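Local coordinates for flagellar basal body rod modification protein (Helicobacter pylori 26695, PDB 4ZZF) that is probably required for flagellar hook formation and may act as a scaffolding protein, at residues I44-E49 / G86-K91; L53-P58 / T76-E81. One frame throughout, in Å; residues are numbered along the deposited sequence.

Contact 1 (I44-E49 / G86-K91); sequences IQILNE and GNYKIK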
loop_
_atom_site.group_PDB
_atom_site.type_symbol
_atom_site.label_atom_id
_atom_site.label_comp_id
_atom_site.label_asym_id
_atom_site.label_seq_id
_atom_site.Cartn_x
_atom_site.Cartn_y
_atom_site.Cartn_z
ATOM N N ILE A 44 -18.597 -27.033 -8.399
ATOM C CA ILE A 44 -18.921 -25.899 -9.270
ATOM C C ILE A 44 -20.345 -25.994 -9.821
ATOM O O ILE A 44 -20.770 -27.066 -10.267
ATOM C CB ILE A 44 -17.957 -25.840 -10.467
ATOM C CG1 ILE A 44 -16.522 -25.645 -9.993
ATOM C CG2 ILE A 44 -18.382 -24.767 -11.460
ATOM C CD1 ILE A 44 -15.486 -25.919 -11.078
ATOM N N GLN A 45 -21.087 -24.892 -9.803
ATOM C CA GLN A 45 -22.380 -24.858 -10.482
ATOM C C GLN A 45 -22.324 -23.923 -11.698
ATOM O O GLN A 45 -21.807 -22.804 -11.609
ATOM C CB GLN A 45 -23.506 -24.406 -9.539
ATOM C CG GLN A 45 -23.700 -25.253 -8.282
ATOM C CD GLN A 45 -22.624 -24.992 -7.208
ATOM O OE1 GLN A 45 -22.275 -23.835 -6.920
ATOM N NE2 GLN A 45 -22.097 -26.068 -6.618
ATOM N N ILE A 46 -22.867 -24.382 -12.823
ATOM C CA ILE A 46 -22.998 -23.554 -14.016
ATOM C C ILE A 46 -24.466 -23.267 -14.317
ATOM O O ILE A 46 -25.258 -24.181 -14.532
ATOM C CB ILE A 46 -22.339 -24.219 -15.208
ATOM C CG1 ILE A 46 -20.921 -24.660 -14.822
ATOM C CG2 ILE A 46 -22.332 -23.269 -16.404
ATOM C CD1 ILE A 46 -20.149 -25.361 -15.925
ATOM N N LEU A 47 -24.824 -21.988 -14.326
ATOM C CA LEU A 47 -26.211 -21.569 -14.479
ATOM C C LEU A 47 -26.379 -20.807 -15.793
ATOM O O LEU A 47 -25.424 -20.165 -16.257
ATOM C CB LEU A 47 -26.641 -20.679 -13.308
ATOM C CG LEU A 47 -26.886 -21.249 -11.894
ATOM C CD1 LEU A 47 -25.778 -22.141 -11.427
ATOM C CD2 LEU A 47 -27.057 -20.110 -10.898
ATOM N N ASN A 48 -27.576 -20.865 -16.390
ATOM C CA ASN A 48 -27.838 -20.089 -17.599
ATOM C C ASN A 48 -28.319 -18.694 -17.225
ATOM O O ASN A 48 -28.392 -18.363 -16.033
ATOM C CB ASN A 48 -28.842 -20.800 -18.527
ATOM C CG ASN A 48 -30.277 -20.827 -17.986
ATOM O OD1 ASN A 48 -30.657 -20.074 -17.084
ATOM N ND2 ASN A 48 -31.092 -21.695 -18.577
ATOM N N GLU A 49 -28.673 -17.889 -18.229
ATOM C CA GLU A 49 -29.004 -16.489 -17.988
ATOM C C GLU A 49 -30.242 -16.313 -17.117
ATOM O O GLU A 49 -30.469 -15.239 -16.563
ATOM C CB GLU A 49 -29.178 -15.739 -19.314
ATOM C CG GLU A 49 -27.881 -15.050 -19.785
ATOM C CD GLU A 49 -27.218 -14.178 -18.694
ATOM O OE1 GLU A 49 -27.907 -13.298 -18.119
ATOM O OE2 GLU A 49 -26.012 -14.382 -18.398
ATOM N N GLY A 86 -24.469 -18.841 -25.367
ATOM C CA GLY A 86 -24.787 -17.675 -24.569
ATOM C C GLY A 86 -23.903 -17.518 -23.358
ATOM O O GLY A 86 -22.861 -18.176 -23.245
ATOM N N ASN A 87 -24.320 -16.626 -22.465
ATOM C CA ASN A 87 -23.597 -16.391 -21.229
ATOM C C ASN A 87 -24.028 -17.323 -20.109
ATOM O O ASN A 87 -25.206 -17.402 -19.763
ATOM C CB ASN A 87 -23.773 -14.954 -20.754
ATOM C CG ASN A 87 -22.447 -14.264 -20.511
ATOM O OD1 ASN A 87 -21.492 -14.463 -21.264
ATOM N ND2 ASN A 87 -22.340 -13.551 -19.381
ATOM N N TYR A 88 -23.054 -18.016 -19.538
ATOM C CA TYR A 88 -23.294 -18.870 -18.382
ATOM C C TYR A 88 -22.581 -18.372 -17.127
ATOM O O TYR A 88 -21.372 -18.115 -17.139
ATOM C CB TYR A 88 -22.870 -20.290 -18.717
ATOM C CG TYR A 88 -23.848 -20.925 -19.656
ATOM C CD1 TYR A 88 -23.782 -20.688 -21.030
ATOM C CD2 TYR A 88 -24.867 -21.728 -19.173
ATOM C CE1 TYR A 88 -24.696 -21.262 -21.897
ATOM C CE2 TYR A 88 -25.786 -22.305 -20.024
ATOM C CZ TYR A 88 -25.699 -22.073 -21.383
ATOM O OH TYR A 88 -26.627 -22.652 -22.213
ATOM N N LYS A 89 -23.346 -18.226 -16.052
ATOM C CA LYS A 89 -22.803 -17.883 -14.734
ATOM C C LYS A 89 -22.158 -19.098 -14.077
ATOM O O LYS A 89 -22.772 -20.166 -13.977
ATOM C CB LYS A 89 -23.901 -17.333 -13.817
ATOM C CG LYS A 89 -24.639 -16.146 -14.384
ATOM C CD LYS A 89 -25.838 -15.777 -13.526
ATOM C CE LYS A 89 -26.657 -14.655 -14.164
ATOM N NZ LYS A 89 -27.747 -14.154 -13.267
ATOM N N ILE A 90 -20.925 -18.930 -13.618
ATOM C CA ILE A 90 -20.202 -20.015 -12.975
ATOM C C ILE A 90 -19.855 -19.640 -11.535
ATOM O O ILE A 90 -19.260 -18.579 -11.286
ATOM C CB ILE A 90 -18.925 -20.374 -13.747
ATOM C CG1 ILE A 90 -19.279 -20.760 -15.188
ATOM C CG2 ILE A 90 -18.193 -21.508 -13.052
ATOM C CD1 ILE A 90 -18.087 -21.098 -16.046
ATOM N N LYS A 91 -20.282 -20.489 -10.599
ATOM C CA LYS A 91 -20.063 -20.312 -9.162
ATOM C C LYS A 91 -19.540 -21.612 -8.578
ATOM O O LYS A 91 -19.531 -22.644 -9.254
ATOM C CB LYS A 91 -21.341 -19.932 -8.422
ATOM C CG LYS A 91 -22.183 -18.895 -9.097
ATOM C CD LYS A 91 -23.313 -18.429 -8.193
ATOM C CE LYS A 91 -24.224 -19.564 -7.774
ATOM N NZ LYS A 91 -25.502 -18.993 -7.227
HETATM O O HOH W 1 -27.545 -18.659 -21.033
#
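Ile46 and Ile90 face each other as a non-hydrogen-bonded pair of two antiparallel strands, flanked by the hydrogen-bonded pairs Gln45-Lys91 and Leu47-Lys89. Gln45 and Lys91 exchange both of their N-H...O bonds, and Leu47 N bonds to Lys89 O at 2.8 Å. The return bond from Lys89 N to Leu47 O is weak, its angle at the hydrogen only 128°, where strand 43-47 ends. Two residues beyond this last pair, a water joins the two segments instead, accepting from Glu49 N and donating to Asn87 O.

Apolar packing fills the buried face. Ile44 CG2, set anti to its own backbone nitrogen, meets Ile90 CG2 at 3.6 Å, and Ile46 CG2 rests on Tyr88 CB at 3.8 Å, the two side chains crossing at about a right angle. Phe27 of strand 25-31 covers both Ile44 and Ile90. Asn48 CB lies 3.7 Å from Tyr88 CE2, and the Tyr88 ring meets Trp73 edge-to-face while its hydroxyl bonds to Pro84 O.

On the other face the long lysine chains lie beside Leu47: Lys91 NZ ends 4.1 Å from Leu47 CD2, and Lys89 NZ turns to Asn51 OD1. An inward aliphatic row backed by a mixed, largely polar face is characteristic of an antiparallel strand pair in an Ig-like β-sandwich, here the FlgD Ig-like domain.

Contact 2 (L53-P58 / T76-E81); sequences LVKTIP and TNEKGE
Lys55, at a classic beta bulge in strand 53-58, sends its ammonium into the turn 76-81 and bonds there to a backbone carbonyl and a hydroxyl at once. The bulge lies in the pairing with strand 43-47, where Val54 and Lys55 both stand opposite Ile46, and the turn that receives the lysine is an Asx turn headed by Asn77, in the loop of the Ig-like domain between strands 67-73 and 86-94.

With CG anti to the backbone nitrogen (chi1 -176°) and further bends at chi2 and chi3, the lysine chain runs side by side with Thr76, its CD 3.3 Å from Thr76 O. NZ then donates to Asn77 O and to Thr76 OG1, each at 3.0 Å; the carbonyl is approached from well above its plane. Thr76 OG1 is also hydrogen-bonded to Asp74 OD1, which positions the hydroxyl; that nearby carboxylate and Glu78 would probably favour the charged ammonium.

Asn77 shapes the turn that offers these acceptors. Its OD1 receives the backbone N-H groups of Lys79, Gly80 and Glu81; the Gly80 bond, 3.2 Å, comes nearly along the amide C=O, the other two from above its plane. Asn77 N also bonds to Glu81 O, closing the turn. On the strand side, Val54 O receives a CA-H contact from Asn77, and Val54 itself packs on Trp73 and Val83.

Glu78 crosses the lysine at about a right angle, its OE2 4.1 Å from Lys55 NZ, beyond salt-bridge range, while OE1 accepts from Thr56 N at 2.9 Å, met nearly along its own C-O bond.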
loop_
_atom_site.group_PDB
_atom_site.type_symbol
_atom_site.label_atom_id
_atom_site.label_comp_id
_atom_site.label_asym_id
_atom_site.label_seq_id
_atom_site.Cartn_x
_atom_site.Cartn_y
_atom_site.Cartn_z
ATOM N N LEU A 53 -29.937 -24.055 -13.201
ATOM C CA LEU A 53 -28.776 -24.924 -13.145
ATOM C C LEU A 53 -28.645 -25.776 -14.397
ATOM O O LEU A 53 -29.538 -26.534 -14.742
ATOM C CB LEU A 53 -28.853 -25.822 -11.916
ATOM C CG LEU A 53 -27.657 -26.743 -11.674
ATOM C CD1 LEU A 53 -26.440 -25.905 -11.428
ATOM C CD2 LEU A 53 -27.924 -27.657 -10.487
ATOM N N VAL A 54 -27.513 -25.665 -15.068
ATOM C CA VAL A 54 -27.281 -26.425 -16.283
ATOM C C VAL A 54 -26.280 -27.575 -16.078
ATOM O O VAL A 54 -26.431 -28.659 -16.646
ATOM C CB VAL A 54 -26.811 -25.471 -17.402
ATOM C CG1 VAL A 54 -25.849 -26.151 -18.360
ATOM C CG2 VAL A 54 -28.018 -24.922 -18.127
ATOM N N LYS A 55 -25.274 -27.347 -15.246
ATOM C CA LYS A 55 -24.199 -28.319 -15.064
ATOM C C LYS A 55 -23.611 -28.220 -13.661
ATOM O O LYS A 55 -23.545 -27.130 -13.081
ATOM C CB LYS A 55 -23.103 -28.097 -16.109
ATOM C CG LYS A 55 -21.972 -29.108 -16.090
ATOM C CD LYS A 55 -22.478 -30.468 -16.539
ATOM C CE LYS A 55 -21.400 -31.252 -17.276
ATOM N NZ LYS A 55 -21.986 -32.383 -18.068
ATOM N N THR A 56 -23.194 -29.363 -13.122
ATOM C CA THR A 56 -22.494 -29.406 -11.852
ATOM C C THR A 56 -21.210 -30.166 -12.069
ATOM O O THR A 56 -21.211 -31.250 -12.658
ATOM C CB THR A 56 -23.329 -30.074 -10.730
ATOM O OG1 THR A 56 -24.505 -29.303 -10.492
ATOM C CG2 THR A 56 -22.541 -30.127 -9.440
ATOM N N ILE A 57 -20.111 -29.576 -11.620
ATOM C CA ILE A 57 -18.810 -30.209 -11.679
ATOM C C ILE A 57 -18.277 -30.397 -10.264
ATOM O O ILE A 57 -18.063 -29.412 -9.552
ATOM C CB ILE A 57 -17.824 -29.367 -12.491
ATOM C CG1 ILE A 57 -18.409 -29.047 -13.868
ATOM C CG2 ILE A 57 -16.476 -30.058 -12.610
ATOM C CD1 ILE A 57 -17.494 -28.203 -14.701
ATOM N N PRO A 58 -18.068 -31.660 -9.846
ATOM C CA PRO A 58 -17.563 -31.958 -8.495
ATOM C C PRO A 58 -16.131 -31.465 -8.262
ATOM O O PRO A 58 -15.270 -31.629 -9.126
ATOM C CB PRO A 58 -17.628 -33.496 -8.426
ATOM C CG PRO A 58 -17.587 -33.949 -9.850
ATOM C CD PRO A 58 -18.338 -32.884 -10.619
ATOM N N THR A 76 -21.883 -29.158 -22.116
ATOM C CA THR A 76 -23.022 -30.070 -21.981
ATOM C C THR A 76 -23.744 -29.890 -20.648
ATOM O O THR A 76 -23.148 -29.482 -19.642
ATOM C CB THR A 76 -22.598 -31.552 -22.117
ATOM O OG1 THR A 76 -21.740 -31.916 -21.025
ATOM C CG2 THR A 76 -21.871 -31.790 -23.447
ATOM N N ASN A 77 -25.041 -30.178 -20.652
ATOM C CA ASN A 77 -25.790 -30.242 -19.408
ATOM C C ASN A 77 -25.604 -31.612 -18.752
ATOM O O ASN A 77 -24.736 -32.405 -19.155
ATOM C CB ASN A 77 -27.276 -29.930 -19.625
ATOM C CG ASN A 77 -27.961 -30.890 -20.595
ATOM O OD1 ASN A 77 -27.466 -31.982 -20.884
ATOM N ND2 ASN A 77 -29.124 -30.478 -21.093
ATOM N N GLU A 78 -26.410 -31.885 -17.734
ATOM C CA GLU A 78 -26.153 -33.046 -16.903
ATOM C C GLU A 78 -26.451 -34.356 -17.640
ATOM O O GLU A 78 -26.000 -35.418 -17.213
ATOM C CB GLU A 78 -26.949 -32.956 -15.601
ATOM C CG GLU A 78 -26.173 -33.506 -14.402
ATOM C CD GLU A 78 -24.745 -32.950 -14.292
ATOM O OE1 GLU A 78 -24.596 -31.773 -13.900
ATOM O OE2 GLU A 78 -23.777 -33.694 -14.585
ATOM N N LYS A 79 -27.185 -34.282 -18.751
ATOM C CA LYS A 79 -27.427 -35.465 -19.583
ATOM C C LYS A 79 -26.267 -35.718 -20.538
ATOM O O LYS A 79 -25.941 -36.863 -20.865
ATOM C CB LYS A 79 -28.724 -35.325 -20.381
ATOM C CG LYS A 79 -29.984 -35.375 -19.539
ATOM C CD LYS A 79 -30.781 -34.084 -19.654
ATOM C CE LYS A 79 -32.148 -34.218 -18.985
ATOM N NZ LYS A 79 -33.042 -33.055 -19.277
ATOM N N GLY A 80 -25.646 -34.635 -20.985
ATOM C CA GLY A 80 -24.555 -34.720 -21.934
ATOM C C GLY A 80 -24.926 -34.020 -23.225
ATOM O O GLY A 80 -24.196 -34.108 -24.206
ATOM N N GLU A 81 -26.064 -33.323 -23.211
ATOM C CA GLU A 81 -26.562 -32.552 -24.358
ATOM C C GLU A 81 -25.920 -31.161 -24.418
ATOM O O GLU A 81 -25.903 -30.456 -23.413
ATOM C CB GLU A 81 -28.077 -32.395 -24.257
ATOM C CG GLU A 81 -28.753 -33.496 -23.453
ATOM C CD GLU A 81 -30.273 -33.403 -23.491
ATOM O OE1 GLU A 81 -30.792 -32.270 -23.643
ATOM O OE2 GLU A 81 -30.944 -34.456 -23.354
HETATM O O HOH W 2 -26.470 -30.756 -12.728
#

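How the contacts relate
The two contacts, centres about 10 Å apart, lie on the same side of the chain's centre and within the FlgD Ig-like domain. In chain order the segments run 44-49, 53-58, 76-81 and 86-91, so contact 2 falls wholly between the halves of contact 1. Strand 43-47 joins them: it pairs antiparallel with strand 86-94 in contact 1 and with strand 53-58 on its other edge, where Ile46 O lies 2.8 Å from Val54 N. Strand 86-94 also pairs with strands 16-19 and 104-107, so contact 1 joins two inner strands, whereas contact 2, at the surface, ties a loop to strand 53-58. Trp73 touches side chains of both contacts, and its NE1 bonds to Thr76 O of that loop.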